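Local structure of UPF0098 protein YbcL (Escherichia coli, 1FUX) at residues S35-G40 with V75-V80; A49-D54 with K123-K128. The protein is of unknown function but belongs to the phosphatidylethanolamine-binding protein family, whose mammalian members include a Raf kinase inhibitor, and forms a homodimer. One frame throughout, in Å; residues are numbered along the deposited sequence.

Contact 1: S35-G40 with V75-V80; sequences SLTWSG and VTYLPV
L36 and L78 pair at the edge of a small antiparallel sheet of the PEBP fold, in which strand 36-39 runs between strands 4-6 and 77-78. They form a hydrogen-bonded pair, L78 N reaching L36 O at 2.9 Å, and W38 N adds a bond to O of T76, the loop residue just before strand 77-78. The tight side is the one carrying L36 and L78. There the W38 indole folds back over the start of segment 75-80: with CG set between its own backbone N and carbonyl carbon (chi1 51°), one ring face lies on the T76-Y77 peptide, and T76 CA makes a CH-pi contact 3.7 Å from the centroid of the five-membered ring. L78 CG meets the indole at its edge, 3.9 Å from CH2. With the indole of W38 cut back to an alanine, the T76-Y77 peptide would probably lose its cover and a gap would open beside L78. S35 is buried too, its CA 3.1 Å from L78 O and its OG hydrogen-bonded to E9. The side bearing T37 and Y77 is looser and nearer solvent. Y77 is exposed, and T37 OG1 touches its ring at the edge, 3.4 Å from Y77 CD1.

Contact 2: A49-D54 with K123-K128; sequences AVTVYD and KVWALK
The central antiparallel sheet of the PEBP fold supplies this contact, where segments 49-54 and 123-127, of strands 47-54 and 118-127, lie side by side with their axes 4.6 Å apart at closest approach. Two hydrogen-bonded pairs, A49 with W125 and T51 with K123, enclose the non-hydrogen-bonded pair V50 with V124. Each outer pair exchanges two backbone bonds; K123 N to T51 O is nearly straight, at 170°. A fifth bond joins side chains. W125 NE1 donates to T51 OG1 at 3.0 Å, and the hydroxyl oxygen sits only 8° out of the indole plane. T51 meets it there because OG1 stands between its own backbone N and carbonyl carbon (chi1 54°). The bond gives the buried indole N-H a partner and helps fix the turn of the ring. K123, extended beyond CG, runs across one indole face, with CE 3.5 Å above the plane toward the rim. On the same side of the sheet A49 CB touches both W125 CB and L127 CD1, the latter at 3.8 Å. V50 and V124 point to the other side, meeting through their CG2 methyls at 4.0 Å. L147 of helix 140-148 packs on A49, T51 and W125. Strand 63-72 flanks strand 47-54, while strand 151-161 borders the far side of 118-127 and touches K123 and W125 through T154.

Contact 2 is buried in the central sheet, whereas contact 1 is only partly buried and has one face toward solvent. Their strands belong to different sheets, stacked through side chains: L36 CD1 lies 3.7 Å from V50 CG1, L78 CD1 meets V50 CG2, and W38 CD2 packs on V124 CG1. The valine pair of contact 2 thus forms the floor for the apolar side of contact 1. A tryptophan features in both, by its face in contact 1 and by its ring N-H in contact 2. Segments 35-40 and 49-54 come from successive strands, and the four segments alternate along the chain, tying the two layers together.

Contact 1: S35-G40 with V75-V80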
ATOM      1  N   SER A  35      -7.719  22.487  -1.200  1.00 14.41           N
ATOM      2  CA  SER A  35      -7.316  23.154   0.022  1.00 16.11           C
ATOM      3  C   SER A  35      -8.031  22.459   1.195  1.00 13.22           C
ATOM      4  O   SER A  35      -9.045  21.812   1.022  1.00 14.67           O
ATOM      5  CB  SER A  35      -7.689  24.652   0.088  1.00 16.27           C
ATOM      6  OG  SER A  35      -9.113  24.762   0.068  1.00 18.43           O
ATOM      7  N   LEU A  36      -7.490  22.626   2.374  1.00 15.51           N
ATOM      8  CA  LEU A  36      -7.995  22.096   3.643  1.00 14.09           C
ATOM      9  C   LEU A  36      -7.644  23.089   4.759  1.00 14.46           C
ATOM     10  O   LEU A  36      -6.527  23.591   4.866  1.00 13.77           O
ATOM     11  CB  LEU A  36      -7.322  20.748   4.034  1.00 14.86           C
ATOM     12  CG  LEU A  36      -7.578  19.612   3.021  1.00 15.40           C
ATOM     13  CD1 LEU A  36      -6.622  18.423   3.211  1.00 16.76           C
ATOM     14  CD2 LEU A  36      -9.015  19.108   3.071  1.00 13.59           C
ATOM     15  N   THR A  37      -8.639  23.372   5.609  1.00 14.94           N
ATOM     16  CA  THR A  37      -8.365  24.259   6.742  1.00 15.58           C
ATOM     17  C   THR A  37      -8.904  23.531   8.022  1.00 13.75           C
ATOM     18  O   THR A  37     -10.089  23.241   8.007  1.00 16.27           O
ATOM     19  CB  THR A  37      -9.156  25.581   6.633  1.00 19.10           C
ATOM     20  OG1 THR A  37      -8.896  26.161   5.341  1.00 20.87           O
ATOM     21  CG2 THR A  37      -8.745  26.562   7.742  1.00 16.57           C
ATOM     22  N   TRP A  38      -8.052  23.371   8.961  1.00 14.27           N
ATOM     23  CA  TRP A  38      -8.517  22.694  10.185  1.00 18.99           C
ATOM     24  C   TRP A  38      -8.575  23.616  11.391  1.00 19.24           C
ATOM     25  O   TRP A  38      -7.830  24.603  11.515  1.00 22.20           O
ATOM     26  CB  TRP A  38      -7.615  21.493  10.419  1.00 15.76           C
ATOM     27  CG  TRP A  38      -6.146  21.674  10.407  1.00 14.53           C
ATOM     28  CD1 TRP A  38      -5.334  21.881  11.471  1.00 15.12           C
ATOM     29  CD2 TRP A  38      -5.257  21.602   9.266  1.00 15.34           C
ATOM     30  NE1 TRP A  38      -4.017  21.929  11.113  1.00 16.17           N
ATOM     31  CE2 TRP A  38      -3.956  21.755   9.732  1.00 16.16           C
ATOM     32  CE3 TRP A  38      -5.471  21.402   7.883  1.00 16.60           C
ATOM     33  CZ2 TRP A  38      -2.805  21.748   8.919  1.00 16.35           C
ATOM     34  CZ3 TRP A  38      -4.328  21.393   7.071  1.00 14.53           C
ATOM     35  CH2 TRP A  38      -3.015  21.565   7.569  1.00 14.71           C
ATOM     36  N   SER A  39      -9.380  23.175  12.352  1.00 20.21           N
ATOM     37  CA  SER A  39      -9.566  23.954  13.577  1.00 21.58           C
ATOM     38  C   SER A  39      -9.871  23.015  14.732  1.00 24.11           C
ATOM     39  O   SER A  39      -9.997  21.787  14.583  1.00 21.57           O
ATOM     40  CB  SER A  39     -10.731  24.928  13.389  1.00 20.98           C
ATOM     41  OG  SER A  39     -11.955  24.160  13.442  1.00 22.46           O
ATOM     42  N   GLY A  40     -10.030  23.598  15.924  1.00 24.42           N
ATOM     43  CA  GLY A  40     -10.262  22.693  17.072  1.00 23.75           C
ATOM     44  C   GLY A  40      -8.946  22.002  17.359  1.00 24.58           C
ATOM     45  O   GLY A  40      -8.964  20.919  17.965  1.00 25.87           O
ATOM     46  N   VAL A  75       0.823  25.729  11.541  1.00 23.84           N
ATOM     47  CA  VAL A  75       0.005  25.929  10.340  1.00 22.41           C
ATOM     48  C   VAL A  75      -1.335  25.236  10.445  1.00 19.80           C
ATOM     49  O   VAL A  75      -1.469  24.081  10.896  1.00 18.73           O
ATOM     50  CB  VAL A  75       0.799  25.792   9.053  1.00 25.81           C
ATOM     51  CG1 VAL A  75       2.341  25.792   9.152  1.00 23.89           C
ATOM     52  CG2 VAL A  75       0.316  24.733   8.092  1.00 24.50           C
ATOM     53  N   THR A  76      -2.422  25.847   9.987  1.00 17.50           N
ATOM     54  CA  THR A  76      -3.769  25.294  10.046  1.00 18.00           C
ATOM     55  C   THR A  76      -4.404  25.261   8.657  1.00 16.08           C
ATOM     56  O   THR A  76      -5.600  25.131   8.472  1.00 17.40           O
ATOM     57  CB  THR A  76      -4.751  25.943  11.048  1.00 21.33           C
ATOM     58  OG1 THR A  76      -4.773  27.369  10.839  1.00 21.60           O
ATOM     59  CG2 THR A  76      -4.369  25.656  12.485  1.00 20.13           C
ATOM     60  N   TYR A  77      -3.510  25.208   7.630  1.00 15.29           N
ATOM     61  CA  TYR A  77      -4.062  25.281   6.293  1.00 14.55           C
ATOM     62  C   TYR A  77      -3.122  24.712   5.227  1.00 12.35           C
ATOM     63  O   TYR A  77      -1.984  25.043   5.368  1.00 15.24           O
ATOM     64  CB  TYR A  77      -4.032  26.799   5.959  1.00 15.87           C
ATOM     65  CG  TYR A  77      -4.504  27.168   4.576  1.00 17.00           C
ATOM     66  CD1 TYR A  77      -5.782  26.794   4.182  1.00 16.84           C
ATOM     67  CD2 TYR A  77      -3.709  27.882   3.671  1.00 15.85           C
ATOM     68  CE1 TYR A  77      -6.307  27.083   2.950  1.00 20.65           C
ATOM     69  CE2 TYR A  77      -4.221  28.207   2.422  1.00 18.50           C
ATOM     70  CZ  TYR A  77      -5.493  27.807   2.077  1.00 19.34           C
ATOM     71  OH  TYR A  77      -6.043  28.132   0.861  1.00 24.70           O
ATOM     72  N   LEU A  78      -3.678  24.049   4.273  1.00 13.90           N
ATOM     73  CA  LEU A  78      -2.981  23.617   3.077  1.00 15.63           C
ATOM     74  C   LEU A  78      -3.703  24.304   1.923  1.00 14.23           C
ATOM     75  O   LEU A  78      -4.871  24.073   1.631  1.00 12.17           O
ATOM     76  CB  LEU A  78      -3.032  22.096   2.864  1.00 14.51           C
ATOM     77  CG  LEU A  78      -2.076  21.315   3.771  1.00 17.01           C
ATOM     78  CD1 LEU A  78      -2.015  19.848   3.281  1.00 17.84           C
ATOM     79  CD2 LEU A  78      -0.695  21.889   3.834  1.00 16.34           C
ATOM     80  N   PRO A  79      -2.934  25.025   1.117  1.00 15.11           N
ATOM     81  CA  PRO A  79      -3.531  25.661  -0.053  1.00 16.79           C
ATOM     82  C   PRO A  79      -3.773  24.683  -1.180  1.00 17.55           C
ATOM     83  O   PRO A  79      -3.167  23.564  -1.174  1.00 16.78           O
ATOM     84  CB  PRO A  79      -2.482  26.706  -0.478  1.00 16.92           C
ATOM     85  CG  PRO A  79      -1.204  26.202   0.058  1.00 19.13           C
ATOM     86  CD  PRO A  79      -1.528  25.342   1.285  1.00 16.06           C
ATOM     87  N   VAL A  80      -4.587  25.090  -2.137  1.00 15.64           N
ATOM     88  CA  VAL A  80      -4.811  24.269  -3.342  1.00 15.29           C
ATOM     89  C   VAL A  80      -3.455  23.980  -4.022  1.00 13.86           C
ATOM     90  O   VAL A  80      -2.546  24.796  -3.970  1.00 12.04           O
ATOM     91  CB  VAL A  80      -5.673  24.956  -4.400  1.00 19.03           C
ATOM     92  CG1 VAL A  80      -5.688  24.193  -5.731  1.00 20.85           C
ATOM     93  CG2 VAL A  80      -7.120  25.082  -3.946  1.00 17.13           C
TER

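Contact 2: A49-D54 with K123-K128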
ATOM      1  N   ALA A  49      -0.621  16.123   9.958  1.00 15.33           N
ATOM      2  CA  ALA A  49      -0.329  15.270   8.770  1.00 15.47           C
ATOM      3  C   ALA A  49      -1.605  15.219   7.976  1.00 14.14           C
ATOM      4  O   ALA A  49      -2.704  15.434   8.532  1.00 13.65           O
ATOM      5  CB  ALA A  49       0.176  13.925   9.244  1.00 16.58           C
ATOM      6  N   VAL A  50      -1.525  14.995   6.648  1.00 12.70           N
ATOM      7  CA  VAL A  50      -2.750  14.850   5.869  1.00 12.84           C
ATOM      8  C   VAL A  50      -2.600  13.533   5.052  1.00 11.73           C
ATOM      9  O   VAL A  50      -1.518  13.364   4.497  1.00 12.55           O
ATOM     10  CB  VAL A  50      -3.028  16.015   4.899  1.00 13.83           C
ATOM     11  CG1 VAL A  50      -4.203  15.744   3.952  1.00 14.74           C
ATOM     12  CG2 VAL A  50      -3.403  17.230   5.773  1.00 13.52           C
ATOM     13  N   THR A  51      -3.636  12.712   5.005  1.00 12.95           N
ATOM     14  CA  THR A  51      -3.546  11.503   4.178  1.00 11.81           C
ATOM     15  C   THR A  51      -4.786  11.474   3.317  1.00 11.66           C
ATOM     16  O   THR A  51      -5.860  11.975   3.664  1.00 12.04           O
ATOM     17  CB  THR A  51      -3.451  10.157   4.952  1.00 13.15           C
ATOM     18  OG1 THR A  51      -4.529  10.024   5.887  1.00 14.24           O
ATOM     19  CG2 THR A  51      -2.103  10.025   5.668  1.00 13.17           C
ATOM     20  N   VAL A  52      -4.715  10.770   2.143  1.00 11.53           N
ATOM     21  CA  VAL A  52      -5.840  10.636   1.250  1.00 10.19           C
ATOM     22  C   VAL A  52      -5.821   9.141   0.862  1.00 10.67           C
ATOM     23  O   VAL A  52      -4.796   8.648   0.351  1.00 10.79           O
ATOM     24  CB  VAL A  52      -5.795  11.494  -0.021  1.00 10.46           C
ATOM     25  CG1 VAL A  52      -7.013  11.232  -0.892  1.00 10.30           C
ATOM     26  CG2 VAL A  52      -5.648  12.978   0.385  1.00  8.56           C
ATOM     27  N   TYR A  53      -6.919   8.482   1.166  1.00  9.21           N
ATOM     28  CA  TYR A  53      -6.989   7.025   0.997  1.00 11.69           C
ATOM     29  C   TYR A  53      -8.316   6.570   0.431  1.00 13.67           C
ATOM     30  O   TYR A  53      -9.342   7.150   0.801  1.00 14.16           O
ATOM     31  CB  TYR A  53      -6.808   6.372   2.372  1.00 11.62           C
ATOM     32  CG  TYR A  53      -6.741   4.832   2.330  1.00 10.30           C
ATOM     33  CD1 TYR A  53      -5.574   4.180   1.950  1.00 10.58           C
ATOM     34  CD2 TYR A  53      -7.810   4.114   2.750  1.00 10.68           C
ATOM     35  CE1 TYR A  53      -5.562   2.774   1.934  1.00 10.36           C
ATOM     36  CE2 TYR A  53      -7.810   2.708   2.801  1.00 11.67           C
ATOM     37  CZ  TYR A  53      -6.671   2.079   2.356  1.00 11.59           C
ATOM     38  OH  TYR A  53      -6.638   0.670   2.411  1.00 13.13           O
ATOM     39  N   ASP A  54      -8.264   5.616  -0.500  1.00 10.79           N
ATOM     40  CA  ASP A  54      -9.496   5.043  -1.055  1.00 10.35           C
ATOM     41  C   ASP A  54      -9.533   3.569  -0.677  1.00 10.77           C
ATOM     42  O   ASP A  54      -8.856   2.743  -1.262  1.00 11.53           O
ATOM     43  CB  ASP A  54      -9.410   5.190  -2.589  1.00 13.69           C
ATOM     44  CG  ASP A  54     -10.552   4.496  -3.298  1.00 14.87           C
ATOM     45  OD1 ASP A  54     -11.540   4.073  -2.662  1.00 13.54           O
ATOM     46  OD2 ASP A  54     -10.437   4.338  -4.548  1.00 17.25           O
ATOM     47  N   LYS A 123      -8.073  13.042   5.162  1.00 15.37           N
ATOM     48  CA  LYS A 123      -8.003  13.068   6.612  1.00 17.08           C
ATOM     49  C   LYS A 123      -6.846  13.871   7.157  1.00 16.19           C
ATOM     50  O   LYS A 123      -5.697  13.792   6.726  1.00 15.56           O
ATOM     51  CB  LYS A 123      -7.841  11.573   7.012  1.00 15.74           C
ATOM     52  CG  LYS A 123      -7.683  11.276   8.517  1.00 20.38           C
ATOM     53  CD  LYS A 123      -8.089   9.788   8.611  1.00 22.29           C
ATOM     54  CE  LYS A 123      -7.760   9.140   9.934  1.00 27.37           C
ATOM     55  NZ  LYS A 123      -7.958   7.645   9.818  1.00 27.08           N
ATOM     56  N   VAL A 124      -7.147  14.777   8.130  1.00 14.47           N
ATOM     57  CA  VAL A 124      -6.092  15.513   8.771  1.00 14.39           C
ATOM     58  C   VAL A 124      -5.835  14.930  10.159  1.00 14.61           C
ATOM     59  O   VAL A 124      -6.792  14.603  10.870  1.00 16.36           O
ATOM     60  CB  VAL A 124      -6.502  17.024   8.955  1.00 17.42           C
ATOM     61  CG1 VAL A 124      -5.256  17.722   9.462  1.00 16.29           C
ATOM     62  CG2 VAL A 124      -6.963  17.539   7.599  1.00 18.84           C
ATOM     63  N   TRP A 125      -4.606  14.796  10.563  1.00 15.20           N
ATOM     64  CA  TRP A 125      -4.137  14.232  11.797  1.00 17.55           C
ATOM     65  C   TRP A 125      -3.403  15.253  12.667  1.00 16.97           C
ATOM     66  O   TRP A 125      -2.496  15.916  12.169  1.00 20.23           O
ATOM     67  CB  TRP A 125      -3.095  13.108  11.591  1.00 17.49           C
ATOM     68  CG  TRP A 125      -3.519  12.054  10.614  1.00 19.03           C
ATOM     69  CD1 TRP A 125      -3.787  12.221   9.278  1.00 17.21           C
ATOM     70  CD2 TRP A 125      -3.665  10.645  10.869  1.00 18.49           C
ATOM     71  NE1 TRP A 125      -4.147  11.020   8.686  1.00 16.36           N
ATOM     72  CE2 TRP A 125      -4.026  10.039   9.641  1.00 18.86           C
ATOM     73  CE3 TRP A 125      -3.495   9.873  12.022  1.00 17.93           C
ATOM     74  CZ2 TRP A 125      -4.233   8.665   9.556  1.00 20.29           C
ATOM     75  CZ3 TRP A 125      -3.724   8.512  11.924  1.00 19.56           C
ATOM     76  CH2 TRP A 125      -4.068   7.939  10.708  1.00 19.73           C
ATOM     77  N   ALA A 126      -3.756  15.287  13.939  1.00 17.84           N
ATOM     78  CA  ALA A 126      -3.092  16.089  14.955  1.00 19.35           C
ATOM     79  C   ALA A 126      -2.181  15.105  15.699  1.00 21.06           C
ATOM     80  O   ALA A 126      -2.690  14.114  16.257  1.00 21.24           O
ATOM     81  CB  ALA A 126      -4.008  16.721  15.986  1.00 19.98           C
ATOM     82  N   LEU A 127      -0.887  15.311  15.648  1.00 19.63           N
ATOM     83  CA  LEU A 127       0.014  14.343  16.257  1.00 23.54           C
ATOM     84  C   LEU A 127       0.749  14.883  17.483  1.00 27.14           C
ATOM     85  O   LEU A 127       1.110  16.069  17.565  1.00 26.06           O
ATOM     86  CB  LEU A 127       1.033  13.919  15.209  1.00 22.18           C
ATOM     87  CG  LEU A 127       0.435  13.500  13.850  1.00 23.60           C
ATOM     88  CD1 LEU A 127       1.533  13.465  12.805  1.00 23.02           C
ATOM     89  CD2 LEU A 127      -0.316  12.191  13.968  1.00 22.31           C
ATOM     90  N   LYS A 128       1.094  13.930  18.365  1.00 26.87           N
ATOM     91  CA  LYS A 128       1.822  14.242  19.583  1.00 30.36           C
ATOM     92  C   LYS A 128       3.322  14.325  19.419  1.00 32.49           C
ATOM     93  O   LYS A 128       4.033  14.460  20.430  1.00 34.67           O
ATOM     94  CB  LYS A 128       1.513  13.180  20.660  1.00 31.35           C
ATOM     95  CG  LYS A 128       2.212  11.838  20.445  1.00 32.83           C
ATOM     96  CD  LYS A 128       1.696  10.844  21.484  1.00 35.32           C
ATOM     97  CE  LYS A 128       1.951   9.400  21.085  1.00 37.22           C
ATOM     98  NZ  LYS A 128       0.946   8.486  21.715  1.00 40.13           N
TER